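PDB 5KBP: glycosyl hydrolase, family 38 from Enterococcus faecalis, which probably hydrolyses alpha-mannosidic linkages in carbohydrates as a metal-binding alpha-mannosidase. Local coordinates for residues Phe556-Asp567 with Asp671-Met682; Val728-Glu737 with Thr745-Cys753. All blocks are in the same frame, centred on the assembly; numbering follows the deposited sequence.

How the interactions relate
Both contacts belong to the C-terminal beta-sheet region of the chain and are buried. Their centres lie about 9 Å apart. Interaction 1 pairs two neighbouring antiparallel strands. Strand 745-753 of interaction 2 adds the next strand on the other side of 672-679. Two probable backbone hydrogen bonds join them, H672 O to C753 N and F678 N to I746 O, each 2.7 Å. R675 of interaction 1 packs on A747 of interaction 2. Strand 728-732 lies in a second sheet, so interaction 2 links the two layers. Both lie away from F253 and Y256, which bind calcium in a crystal structure of this protein, though none is bound to this chain here.

Interaction 1: residues Phe556-Asp567 with Asp671-Met682; sequences FSKLLTFEDTGD and DHRLRVLFPTGM. With SO4 (sulfate ion), chain K.
Strands 561-566 and 672-679 run antiparallel, their directions 142° apart and their axes 4.5 Å apart at closest. Backbone hydrogen bonds join T561 with L677, E563 with R675 and T565 with R673 in both directions. F562 with V676 and D564 with L674 are the non-hydrogen-bonded pairs between them. Past the last pair, D567 N bonds to D671 O. At the other end L560 and T561 both face L677, a G1 beta bulge. L677 O takes T561 N and, weakly, L560 N.

This pairing lies within an antiparallel sheet of the family 38 C-terminal domain. F562, V676 and L674 form an apolar patch on one face, which D564 shares. L560 CD1 meets V676 CG2 at 3.7 Å and also touches F678 CZ. The F562 ring lies alongside V676, with CE1 4.0 Å from V676 CB. L560 and F562 also reach strands 641-653 and 772-783 of the second sheet.

On the opposite face, shared by L677, E563 and R675 lie side by side in a salt bridge, E563 OE1 to R675 NH1 at 2.8 Å. OE1 uses its syn lone pair and lies near the guanidinium plane. The R675 chain bends at chi2 and chi3 (82°), which brings NH1 to the carboxylate. E739 is a second partner of this guanidinium. R675 CD lies over one face of the R673 guanidinium, offset toward its rim.

H672 ND1 donates to D564 OD1; the modelled 2.4 Å is very short and doubtful. The oxygen sits at the ring edge, carboxylate and ring planes 46° apart. R637 forms a salt bridge with D564 OD2, N667 a hydrogen bond with H672 NE2.

L559 CD2 packs 3.8 Å from P679 CD. K558 extends fully to a sulfate ion, probably from the crystallisation liquor, with NZ 2.9 Å from its O4.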
loop_
_atom_site.group_PDB
_atom_site.type_symbol
_atom_site.label_atom_id
_atom_site.label_comp_id
_atom_site.label_asym_id
_atom_site.label_seq_id
_atom_site.Cartn_x
_atom_site.Cartn_y
_atom_site.Cartn_z
ATOM N N PHE A 556 10.514 35.339 -28.605
ATOM C CA PHE A 556 10.632 33.889 -28.671
ATOM C C PHE A 556 9.359 33.332 -29.288
ATOM O O PHE A 556 8.257 33.720 -28.888
ATOM C CB PHE A 556 10.862 33.286 -27.280
ATOM C CG PHE A 556 12.028 33.886 -26.545
ATOM C CD1 PHE A 556 11.859 35.004 -25.743
ATOM C CD2 PHE A 556 13.293 33.332 -26.655
ATOM C CE1 PHE A 556 12.930 35.558 -25.067
ATOM C CE2 PHE A 556 14.368 33.882 -25.983
ATOM C CZ PHE A 556 14.186 34.996 -25.186
ATOM N N SER A 557 9.508 32.430 -30.255
ATOM C CA SER A 557 8.376 31.897 -30.998
ATOM C C SER A 557 8.379 30.374 -30.949
ATOM O O SER A 557 9.373 29.743 -30.583
ATOM C CB SER A 557 8.392 32.375 -32.457
ATOM O OG SER A 557 9.590 31.987 -33.106
ATOM N N LYS A 558 7.237 29.796 -31.329
ATOM C CA LYS A 558 7.013 28.352 -31.369
ATOM C C LYS A 558 7.183 27.694 -30.002
ATOM O O LYS A 558 7.504 26.504 -29.915
ATOM C CB LYS A 558 7.920 27.675 -32.402
ATOM C CG LYS A 558 7.717 28.186 -33.819
ATOM C CD LYS A 558 8.672 27.518 -34.790
ATOM C CE LYS A 558 8.467 28.040 -36.199
ATOM N NZ LYS A 558 9.394 27.417 -37.180
ATOM N N LEU A 559 6.961 28.443 -28.928
ATOM C CA LEU A 559 7.042 27.885 -27.588
ATOM C C LEU A 559 5.791 27.072 -27.274
ATOM O O LEU A 559 4.718 27.297 -27.843
ATOM C CB LEU A 559 7.222 28.997 -26.557
ATOM C CG LEU A 559 8.488 29.846 -26.702
ATOM C CD1 LEU A 559 8.477 31.008 -25.720
ATOM C CD2 LEU A 559 9.725 28.985 -26.500
ATOM N N LEU A 560 5.943 26.118 -26.352
ATOM C CA LEU A 560 4.863 25.217 -25.944
ATOM C C LEU A 560 4.365 24.387 -27.128
ATOM O O LEU A 560 3.171 24.340 -27.432
ATOM C CB LEU A 560 3.714 25.991 -25.286
ATOM C CG LEU A 560 2.711 25.190 -24.452
ATOM C CD1 LEU A 560 3.366 24.680 -23.178
ATOM C CD2 LEU A 560 1.474 26.022 -24.138
ATOM N N THR A 561 5.302 23.729 -27.804
ATOM C CA THR A 561 4.992 22.806 -28.889
ATOM C C THR A 561 5.139 21.378 -28.380
ATOM O O THR A 561 6.150 21.038 -27.756
ATOM C CB THR A 561 5.907 23.039 -30.092
ATOM O OG1 THR A 561 5.649 24.335 -30.648
ATOM C CG2 THR A 561 5.674 21.980 -31.160
ATOM N N PHE A 562 4.133 20.550 -28.644
ATOM C CA PHE A 562 4.105 19.177 -28.159
ATOM C C PHE A 562 4.583 18.219 -29.242
ATOM O O PHE A 562 4.288 18.402 -30.427
ATOM C CB PHE A 562 2.698 18.798 -27.693
ATOM C CG PHE A 562 2.213 19.613 -26.529
ATOM C CD1 PHE A 562 2.632 19.320 -25.242
ATOM C CD2 PHE A 562 1.349 20.678 -26.721
ATOM C CE1 PHE A 562 2.194 20.071 -24.168
ATOM C CE2 PHE A 562 0.907 21.432 -25.651
ATOM C CZ PHE A 562 1.330 21.128 -24.372
ATOM N N GLU A 563 5.325 17.196 -28.823
ATOM C CA GLU A 563 5.932 16.238 -29.736
ATOM C C GLU A 563 5.792 14.841 -29.155
ATOM O O GLU A 563 6.186 14.602 -28.009
ATOM C CB GLU A 563 7.411 16.564 -29.970
ATOM C CG GLU A 563 8.146 15.566 -30.848
ATOM C CD GLU A 563 9.647 15.611 -30.643
ATOM O OE1 GLU A 563 10.132 15.015 -29.658
ATOM O OE2 GLU A 563 10.340 16.253 -31.458
ATOM N N ASP A 564 5.236 13.925 -29.941
ATOM C CA ASP A 564 5.064 12.538 -29.532
ATOM C C ASP A 564 5.793 11.631 -30.510
ATOM O O ASP A 564 5.633 11.763 -31.729
ATOM C CB ASP A 564 3.585 12.155 -29.459
ATOM C CG ASP A 564 3.378 10.731 -28.978
ATOM O OD1 ASP A 564 3.337 10.517 -27.748
ATOM O OD2 ASP A 564 3.260 9.824 -29.828
ATOM N N THR A 565 6.601 10.721 -29.972
ATOM C CA THR A 565 7.294 9.716 -30.760
ATOM C C THR A 565 7.077 8.352 -30.124
ATOM O O THR A 565 6.656 8.242 -28.971
ATOM C CB THR A 565 8.803 9.998 -30.865
ATOM O OG1 THR A 565 9.419 9.789 -29.590
ATOM C CG2 THR A 565 9.056 11.429 -31.313
ATOM N N GLY A 566 7.374 7.309 -30.893
ATOM C CA GLY A 566 7.313 5.967 -30.359
ATOM C C GLY A 566 8.463 5.676 -29.415
ATOM O O GLY A 566 9.494 6.348 -29.406
ATOM N N ASP A 567 8.272 4.646 -28.594
ATOM C CA ASP A 567 9.313 4.214 -27.666
ATOM C C ASP A 567 9.183 2.710 -27.490
ATOM O O ASP A 567 8.207 2.234 -26.901
ATOM C CB ASP A 567 9.203 4.940 -26.328
ATOM C CG ASP A 567 10.284 4.524 -25.348
ATOM O OD1 ASP A 567 11.286 3.919 -25.782
ATOM O OD2 ASP A 567 10.140 4.815 -24.142
ATOM N N ASP A 671 3.485 2.678 -25.565
ATOM C CA ASP A 671 4.766 2.609 -26.273
ATOM C C ASP A 671 5.113 3.934 -26.953
ATOM O O ASP A 671 5.428 3.985 -28.143
ATOM C CB ASP A 671 4.765 1.462 -27.287
ATOM C CG ASP A 671 4.514 0.113 -26.642
ATOM O OD1 ASP A 671 5.107 -0.162 -25.579
ATOM O OD2 ASP A 671 3.718 -0.672 -27.200
ATOM N N HIS A 672 5.068 5.019 -26.182
ATOM C CA HIS A 672 5.334 6.337 -26.739
ATOM C C HIS A 672 5.871 7.258 -25.652
ATOM O O HIS A 672 5.846 6.936 -24.462
ATOM C CB HIS A 672 4.078 6.941 -27.373
ATOM C CG HIS A 672 3.061 7.394 -26.375
ATOM N ND1 HIS A 672 2.535 8.670 -26.374
ATOM C CD2 HIS A 672 2.475 6.745 -25.341
ATOM C CE1 HIS A 672 1.670 8.785 -25.382
ATOM N NE2 HIS A 672 1.615 7.632 -24.741
ATOM N N ARG A 673 6.355 8.421 -26.086
ATOM C CA ARG A 673 6.865 9.453 -25.193
ATOM C C ARG A 673 6.373 10.805 -25.681
ATOM O O ARG A 673 6.531 11.135 -26.860
ATOM C CB ARG A 673 8.398 9.438 -25.139
ATOM C CG ARG A 673 8.996 10.523 -24.253
ATOM C CD ARG A 673 10.466 10.745 -24.560
ATOM N NE ARG A 673 10.663 11.170 -25.942
ATOM C CZ ARG A 673 11.849 11.411 -26.491
ATOM N NH1 ARG A 673 11.928 11.794 -27.758
ATOM N NH2 ARG A 673 12.955 11.267 -25.775
ATOM N N LEU A 674 5.776 11.581 -24.778
ATOM C CA LEU A 674 5.254 12.905 -25.091
ATOM C C LEU A 674 6.098 13.963 -24.392
ATOM O O LEU A 674 6.341 13.870 -23.184
ATOM C CB LEU A 674 3.793 13.034 -24.662
ATOM C CG LEU A 674 3.149 14.401 -24.906
ATOM C CD1 LEU A 674 2.959 14.653 -26.397
ATOM C CD2 LEU A 674 1.830 14.512 -24.160
ATOM N N ARG A 675 6.539 14.963 -25.153
ATOM C CA ARG A 675 7.354 16.044 -24.623
ATOM C C ARG A 675 6.763 17.383 -25.042
ATOM O O ARG A 675 5.925 17.464 -25.945
ATOM C CB ARG A 675 8.809 15.953 -25.111
ATOM C CG ARG A 675 9.347 14.538 -25.240
ATOM C CD ARG A 675 10.363 14.456 -26.369
ATOM N NE ARG A 675 11.695 14.894 -25.962
ATOM C CZ ARG A 675 12.677 15.173 -26.815
ATOM N NH1 ARG A 675 12.472 15.074 -28.121
ATOM N NH2 ARG A 675 13.862 15.560 -26.362
ATOM N N VAL A 676 7.214 18.438 -24.369
ATOM C CA VAL A 676 6.867 19.812 -24.708
ATOM C C VAL A 676 8.153 20.549 -25.060
ATOM O O VAL A 676 9.183 20.370 -24.399
ATOM C CB VAL A 676 6.109 20.513 -23.558
ATOM C CG1 VAL A 676 6.913 20.469 -22.264
ATOM C CG2 VAL A 676 5.760 21.946 -23.937
ATOM N N LEU A 677 8.098 21.359 -26.113
ATOM C CA LEU A 677 9.282 21.983 -26.687
ATOM C C LEU A 677 9.290 23.480 -26.408
ATOM O O LEU A 677 8.240 24.131 -26.418
ATOM C CB LEU A 677 9.349 21.735 -28.198
ATOM C CG LEU A 677 10.085 20.487 -28.700
ATOM C CD1 LEU A 677 9.640 19.229 -27.966
ATOM C CD2 LEU A 677 9.889 20.327 -30.201
ATOM N N PHE A 678 10.484 24.019 -26.163
ATOM C CA PHE A 678 10.671 25.451 -25.933
ATOM C C PHE A 678 11.903 25.918 -26.693
ATOM O O PHE A 678 13.016 25.938 -26.150
ATOM C CB PHE A 678 10.807 25.768 -24.443
ATOM C CG PHE A 678 9.563 25.512 -23.650
ATOM C CD1 PHE A 678 8.537 26.443 -23.629
ATOM C CD2 PHE A 678 9.421 24.348 -22.915
ATOM C CE1 PHE A 678 7.389 26.214 -22.896
ATOM C CE2 PHE A 678 8.276 24.112 -22.179
ATOM C CZ PHE A 678 7.258 25.047 -22.171
ATOM N N PRO A 679 11.745 26.295 -27.961
ATOM C CA PRO A 679 12.887 26.820 -28.725
ATOM C C PRO A 679 13.376 28.137 -28.142
ATOM O O PRO A 679 12.656 29.140 -28.133
ATOM C CB PRO A 679 12.313 26.999 -30.137
ATOM C CG PRO A 679 11.127 26.095 -30.188
ATOM C CD PRO A 679 10.551 26.121 -28.804
ATOM N N THR A 680 14.617 28.130 -27.652
ATOM C CA THR A 680 15.206 29.332 -27.076
ATOM C C THR A 680 15.746 30.286 -28.134
ATOM O O THR A 680 15.843 31.489 -27.872
ATOM C CB THR A 680 16.331 28.962 -26.106
ATOM O OG1 THR A 680 17.385 28.302 -26.820
ATOM C CG2 THR A 680 15.810 28.040 -25.012
ATOM N N GLY A 681 16.098 29.779 -29.313
ATOM C CA GLY A 681 16.603 30.620 -30.377
ATOM C C GLY A 681 18.080 30.929 -30.307
ATOM O O GLY A 681 18.561 31.748 -31.099
ATOM N N MET A 682 18.816 30.305 -29.391
ATOM C CA MET A 682 20.246 30.548 -29.249
ATOM C C MET A 682 20.972 29.221 -29.087
ATOM O O MET A 682 20.558 28.375 -28.287
ATOM C CB MET A 682 20.535 31.468 -28.057
ATOM C CG MET A 682 19.594 31.276 -26.881
ATOM S SD MET A 682 19.715 32.618 -25.681
ATOM C CE MET A 682 18.300 32.263 -24.646
HETATM S S SO4 K . 9.970 30.497 -39.009
HETATM O O1 SO4 K . 10.126 30.979 -37.640
HETATM O O2 SO4 K . 8.550 30.352 -39.316
HETATM O O3 SO4 K . 10.572 31.454 -39.933
HETATM O O4 SO4 K . 10.633 29.204 -39.149
#

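Interaction 2: residues Val728-Glu737 with Thr745-Cys753; sequences VTIFNEGLNE and TIAVTLIRC
I730 and V748 bring their CG2 methyls to 4.0 Å, and I730 CG1 meets I746 CD1 at 4.1 Å. This is packing between two layers of antiparallel beta sheet in the C-terminal domain. Strands 728-732 and 745-753 run parallel, 1° apart, with axes 9.4 Å apart, and belong to different sheets. F678 of the neighbouring strand also touches I730.

The chain after N732 then turns toward the sheet of 745-753. L735 CB packs on V748 CG1 at 3.8 Å, the two side chains crossing at about a right angle. L735 CD1 reaches L750 CD2 at 3.7 Å. V304 and Q308 of helix 304-332 also contact L735. An Asx motif shapes the turn: N732 OD1 accepts from L735 N at 2.8 Å.

At E737 the chain joins the sheet of 745-753, and T749 N donates to E737 O. A water accepts from E737 N and probably donates to T749 O. The E737 side chain is extended, with CG anti to the backbone N (chi1 -171°), which carries its carboxylate to T749. S301 and N298 bond to OE2. T749 OG1 donates to E737 OE1 at 2.7 Å, meeting the anti side 28° out of the carboxylate plane.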
loop_
_atom_site.group_PDB
_atom_site.type_symbol
_atom_site.label_atom_id
_atom_site.label_comp_id
_atom_site.label_asym_id
_atom_site.label_seq_id
_atom_site.Cartn_x
_atom_site.Cartn_y
_atom_site.Cartn_z
ATOM N N VAL A 728 16.299 31.865 -21.104
ATOM C CA VAL A 728 15.003 31.234 -20.883
ATOM C C VAL A 728 15.156 30.192 -19.785
ATOM O O VAL A 728 16.075 29.367 -19.832
ATOM C CB VAL A 728 14.453 30.581 -22.166
ATOM C CG1 VAL A 728 13.110 29.922 -21.894
ATOM C CG2 VAL A 728 14.329 31.608 -23.276
ATOM N N THR A 729 14.260 30.229 -18.801
ATOM C CA THR A 729 14.217 29.243 -17.730
ATOM C C THR A 729 12.889 28.503 -17.788
ATOM O O THR A 729 11.829 29.129 -17.892
ATOM C CB THR A 729 14.394 29.898 -16.354
ATOM O OG1 THR A 729 15.671 30.542 -16.282
ATOM C CG2 THR A 729 14.303 28.851 -15.251
ATOM N N ILE A 730 12.951 27.175 -17.727
ATOM C CA ILE A 730 11.772 26.317 -17.742
ATOM C C ILE A 730 11.757 25.532 -16.439
ATOM O O ILE A 730 12.657 24.720 -16.192
ATOM C CB ILE A 730 11.770 25.365 -18.949
ATOM C CG1 ILE A 730 11.886 26.150 -20.258
ATOM C CG2 ILE A 730 10.517 24.505 -18.946
ATOM C CD1 ILE A 730 10.735 27.092 -20.505
ATOM N N PHE A 731 10.744 25.769 -15.611
ATOM C CA PHE A 731 10.596 25.050 -14.356
ATOM C C PHE A 731 9.435 24.067 -14.446
ATOM O O PHE A 731 8.579 24.163 -15.330
ATOM C CB PHE A 731 10.402 26.011 -13.175
ATOM C CG PHE A 731 9.272 26.987 -13.347
ATOM C CD1 PHE A 731 9.485 28.216 -13.950
ATOM C CD2 PHE A 731 8.004 26.689 -12.874
ATOM C CE1 PHE A 731 8.450 29.121 -14.097
ATOM C CE2 PHE A 731 6.964 27.591 -13.018
ATOM C CZ PHE A 731 7.188 28.809 -13.629
ATOM N N ASN A 732 9.421 23.113 -13.516
ATOM C CA ASN A 732 8.492 21.993 -13.588
ATOM C C ASN A 732 8.256 21.440 -12.188
ATOM O O ASN A 732 8.922 21.823 -11.225
ATOM C CB ASN A 732 9.027 20.894 -14.513
ATOM C CG ASN A 732 10.223 20.169 -13.921
ATOM O OD1 ASN A 732 10.074 19.144 -13.257
ATOM N ND2 ASN A 732 11.418 20.703 -14.156
ATOM N N GLU A 733 7.294 20.521 -12.097
ATOM C CA GLU A 733 6.992 19.792 -10.865
ATOM C C GLU A 733 6.956 18.305 -11.202
ATOM O O GLU A 733 5.935 17.794 -11.671
ATOM C CB GLU A 733 5.671 20.248 -10.253
ATOM C CG GLU A 733 5.625 21.712 -9.862
ATOM C CD GLU A 733 4.326 22.081 -9.176
ATOM O OE1 GLU A 733 3.581 21.159 -8.786
ATOM O OE2 GLU A 733 4.049 23.289 -9.028
ATOM N N GLY A 734 8.066 17.612 -10.963
ATOM C CA GLY A 734 8.122 16.183 -11.195
ATOM C C GLY A 734 8.398 15.768 -12.621
ATOM O O GLY A 734 8.309 14.573 -12.928
ATOM N N LEU A 735 8.726 16.710 -13.505
ATOM C CA LEU A 735 9.078 16.400 -14.890
ATOM C C LEU A 735 10.601 16.452 -14.982
ATOM O O LEU A 735 11.198 17.441 -15.405
ATOM C CB LEU A 735 8.404 17.376 -15.850
ATOM C CG LEU A 735 6.960 17.767 -15.521
ATOM C CD1 LEU A 735 6.413 18.732 -16.564
ATOM C CD2 LEU A 735 6.068 16.537 -15.397
ATOM N N ASN A 736 11.231 15.351 -14.577
ATOM C CA ASN A 736 12.652 15.338 -14.260
ATOM C C ASN A 736 13.548 14.947 -15.430
ATOM O O ASN A 736 14.773 14.930 -15.265
ATOM C CB ASN A 736 12.907 14.396 -13.078
ATOM C CG ASN A 736 12.133 14.801 -11.838
ATOM O OD1 ASN A 736 11.340 14.025 -11.306
ATOM N ND2 ASN A 736 12.356 16.025 -11.376
ATOM N N GLU A 737 12.990 14.635 -16.597
ATOM C CA GLU A 737 13.785 14.345 -17.784
ATOM C C GLU A 737 13.665 15.498 -18.770
ATOM O O GLU A 737 12.554 15.946 -19.075
ATOM C CB GLU A 737 13.348 13.042 -18.457
ATOM C CG GLU A 737 14.293 12.599 -19.567
ATOM C CD GLU A 737 13.729 11.476 -20.408
ATOM O OE1 GLU A 737 13.125 11.763 -21.462
ATOM O OE2 GLU A 737 13.883 10.303 -20.012
ATOM N N THR A 745 16.690 24.162 -28.491
ATOM C CA THR A 745 15.343 23.875 -28.016
ATOM C C THR A 745 15.398 23.071 -26.724
ATOM O O THR A 745 16.019 22.005 -26.673
ATOM C CB THR A 745 14.557 23.114 -29.078
ATOM O OG1 THR A 745 14.375 23.951 -30.228
ATOM C CG2 THR A 745 13.197 22.693 -28.534
ATOM N N ILE A 746 14.752 23.585 -25.682
ATOM C CA ILE A 746 14.586 22.837 -24.441
ATOM C C ILE A 746 13.361 21.945 -24.586
ATOM O O ILE A 746 12.247 22.435 -24.801
ATOM C CB ILE A 746 14.443 23.776 -23.237
ATOM C CG1 ILE A 746 15.640 24.726 -23.154
ATOM C CG2 ILE A 746 14.315 22.972 -21.956
ATOM C CD1 ILE A 746 15.552 25.705 -22.006
ATOM N N ALA A 747 13.563 20.637 -24.475
ATOM C CA ALA A 747 12.487 19.659 -24.577
ATOM C C ALA A 747 12.329 18.983 -23.223
ATOM O O ALA A 747 13.225 18.256 -22.778
ATOM C CB ALA A 747 12.777 18.638 -25.675
ATOM N N VAL A 748 11.198 19.225 -22.567
ATOM C CA VAL A 748 10.882 18.608 -21.284
ATOM C C VAL A 748 9.965 17.423 -21.537
ATOM O O VAL A 748 8.906 17.567 -22.161
ATOM C CB VAL A 748 10.230 19.615 -20.321
ATOM C CG1 VAL A 748 9.788 18.914 -19.045
ATOM C CG2 VAL A 748 11.193 20.752 -20.004
ATOM N N THR A 749 10.369 16.249 -21.058
ATOM C CA THR A 749 9.574 15.040 -21.232
ATOM C C THR A 749 8.421 15.038 -20.239
ATOM O O THR A 749 8.636 15.142 -19.026
ATOM C CB THR A 749 10.438 13.796 -21.045
ATOM O OG1 THR A 749 11.495 13.800 -22.010
ATOM C CG2 THR A 749 9.598 12.537 -21.218
ATOM N N LEU A 750 7.200 14.913 -20.752
ATOM C CA LEU A 750 6.020 14.891 -19.899
ATOM C C LEU A 750 5.697 13.484 -19.405
ATOM O O LEU A 750 5.456 13.282 -18.211
ATOM C CB LEU A 750 4.820 15.477 -20.650
ATOM C CG LEU A 750 4.968 16.916 -21.147
ATOM C CD1 LEU A 750 3.705 17.364 -21.864
ATOM C CD2 LEU A 750 5.297 17.851 -19.995
ATOM N N ILE A 751 5.697 12.506 -20.306
ATOM C CA ILE A 751 5.304 11.145 -19.963
ATOM C C ILE A 751 5.955 10.201 -20.964
ATOM O O ILE A 751 6.057 10.509 -22.154
ATOM C CB ILE A 751 3.761 11.005 -19.936
ATOM C CG1 ILE A 751 3.337 9.643 -19.385
ATOM C CG2 ILE A 751 3.163 11.236 -21.320
ATOM C CD1 ILE A 751 1.838 9.509 -19.202
ATOM N N ARG A 752 6.421 9.056 -20.465
ATOM C CA ARG A 752 7.048 8.040 -21.304
ATOM C C ARG A 752 6.473 6.686 -20.923
ATOM O O ARG A 752 6.494 6.311 -19.746
ATOM C CB ARG A 752 8.571 8.047 -21.148
ATOM C CG ARG A 752 9.296 7.176 -22.159
ATOM C CD ARG A 752 10.805 7.346 -22.072
ATOM N NE ARG A 752 11.357 6.749 -20.860
ATOM C CZ ARG A 752 11.772 5.489 -20.776
ATOM N NH1 ARG A 752 12.263 5.022 -19.636
ATOM N NH2 ARG A 752 11.693 4.696 -21.834
ATOM N N CYS A 753 5.970 5.955 -21.915
ATOM C CA CYS A 753 5.197 4.741 -21.689
ATOM C C CYS A 753 5.892 3.557 -22.346
ATOM O O CYS A 753 6.136 3.570 -23.557
ATOM C CB CYS A 753 3.778 4.904 -22.236
ATOM S SG CYS A 753 3.009 6.492 -21.813
HETATM O O HOH W 1 10.418 14.119 -17.341
#